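Local coordinates for protein phospholyase (Arthrobacter aurescens, PDB 5G4I) that acts as a pyridoxal-phosphate-dependent phospholyase, probably breaking down phosphoethanolamine to acetaldehyde, ammonia and phosphate, on a class III transaminase scaffold, at residues A[40-45]-A[50-55]. Sequence-based numbering, arbitrary orientation.
Sequences ELVSGS and TDAQGK
The methyl of Ala52 sits over one face of the Glu40 carboxylate, its CB 3.7 Å from Glu40 CD. The extended glutamate chain, CG anti to the backbone N (chi1 -177°), runs alongside this methyl, bringing the carboxylate under it. Val42 CG1 comes up to Ala52 CB at 4.0 Å. The Asp51 carboxylate serves its own turn: OD1 takes Lys55 N from above the carboxylate plane at 3.0 Å and Gln53 N more weakly, bracing the type I turn from Asp51 to Gly54, while OD2 bonds to Tyr57 OH. At the Gln53 amide, NE2 donates to a water that also accepts from Glu40 N, bridging the segments.

Strand 41-45 carries a classic beta bulge: Val42 and Ser43 both face Thr50. Val42 N reaches Thr50 O at 2.9 Å, Thr50 N reaches Ser43 O at 2.9 Å, and Ala52 N bonds weakly to Glu40 O. Ser43 OG packs against Thr50 CB on the same sheet face.

Strands 41-45 and 48-51 form a hairpin: 41-45 is outermost in this chain's mixed sheet, 48-51 pairs with 56-59. The second subunit lies against the outer strand, hydrogen-bonding to backbones of Leu41 and Gly44; its Leu92 packs on Glu40, its Tyr91 on Leu41.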
# COMPACT_ATOMS: atom_id res chain seq x y z
N GLU A 40 -22.14 12.89 -6.17
CA GLU A 40 -21.78 11.82 -7.07
C GLU A 40 -21.09 12.44 -8.28
O GLU A 40 -21.71 13.12 -9.13
CB GLU A 40 -23.00 10.97 -7.54
CG GLU A 40 -22.62 9.80 -8.42
CD GLU A 40 -23.78 8.93 -8.90
OE1 GLU A 40 -24.89 9.19 -8.37
OE2 GLU A 40 -23.58 8.14 -9.85
N LEU A 41 -19.74 12.28 -8.39
CA LEU A 41 -18.99 12.86 -9.51
C LEU A 41 -18.70 11.84 -10.54
O LEU A 41 -18.06 10.82 -10.26
CB LEU A 41 -17.69 13.54 -8.96
CG LEU A 41 -17.89 14.74 -8.05
CD1 LEU A 41 -16.55 15.36 -7.68
CD2 LEU A 41 -18.76 15.83 -8.70
N VAL A 42 -19.21 12.05 -11.76
CA VAL A 42 -19.20 11.02 -12.80
C VAL A 42 -18.15 11.17 -13.91
O VAL A 42 -17.82 10.18 -14.61
CB VAL A 42 -20.63 10.84 -13.46
CG1 VAL A 42 -21.63 10.52 -12.35
CG2 VAL A 42 -21.03 12.05 -14.23
N SER A 43 -17.65 12.36 -14.13
CA SER A 43 -16.63 12.63 -15.17
C SER A 43 -15.92 13.91 -14.82
O SER A 43 -16.37 14.77 -14.02
CB SER A 43 -17.23 12.71 -16.55
OG SER A 43 -18.09 13.85 -16.67
N GLY A 44 -14.72 14.07 -15.39
CA GLY A 44 -13.93 15.30 -15.25
C GLY A 44 -13.05 15.56 -16.48
O GLY A 44 -12.76 14.64 -17.27
N SER A 45 -12.60 16.81 -16.63
CA SER A 45 -11.63 17.17 -17.68
C SER A 45 -10.82 18.35 -17.19
O SER A 45 -11.34 19.46 -16.96
CB SER A 45 -12.39 17.50 -18.99
OG SER A 45 -11.37 17.82 -19.96
N THR A 50 -18.07 17.05 -13.30
CA THR A 50 -19.51 17.01 -13.58
C THR A 50 -20.18 15.96 -12.69
O THR A 50 -19.65 14.82 -12.49
CB THR A 50 -19.79 16.64 -15.03
OG1 THR A 50 -19.17 17.60 -15.89
CG2 THR A 50 -21.32 16.66 -15.30
N ASP A 51 -21.24 16.37 -12.00
CA ASP A 51 -22.08 15.49 -11.13
C ASP A 51 -23.15 14.70 -11.92
O ASP A 51 -23.27 14.89 -13.11
CB ASP A 51 -22.59 16.20 -9.82
CG ASP A 51 -23.79 17.15 -10.00
OD1 ASP A 51 -24.39 17.02 -11.10
OD2 ASP A 51 -24.05 17.97 -9.05
N ALA A 52 -23.79 13.77 -11.21
CA ALA A 52 -24.76 12.85 -11.85
C ALA A 52 -25.99 13.64 -12.38
O ALA A 52 -26.70 13.08 -13.25
CB ALA A 52 -25.17 11.73 -10.90
N GLN A 53 -26.24 14.82 -11.85
CA GLN A 53 -27.33 15.71 -12.37
C GLN A 53 -26.90 16.64 -13.48
O GLN A 53 -27.72 17.43 -13.99
CB GLN A 53 -27.90 16.55 -11.23
CG GLN A 53 -28.56 15.78 -10.07
CD GLN A 53 -27.69 14.81 -9.23
OE1 GLN A 53 -28.00 13.59 -9.11
NE2 GLN A 53 -26.61 15.31 -8.69
N GLY A 54 -25.63 16.61 -13.88
CA GLY A 54 -25.10 17.44 -14.93
C GLY A 54 -24.54 18.81 -14.52
O GLY A 54 -24.13 19.58 -15.37
N LYS A 55 -24.50 19.10 -13.21
CA LYS A 55 -23.91 20.39 -12.72
C LYS A 55 -22.39 20.31 -12.85
O LYS A 55 -21.76 19.21 -12.52
CB LYS A 55 -24.29 20.67 -11.28
CG LYS A 55 -23.81 21.98 -10.66
CD LYS A 55 -24.56 22.25 -9.35
CE LYS A 55 -23.94 23.39 -8.47
NZ LYS A 55 -24.04 24.65 -9.18
O HOH W 1 -24.92 13.92 -6.97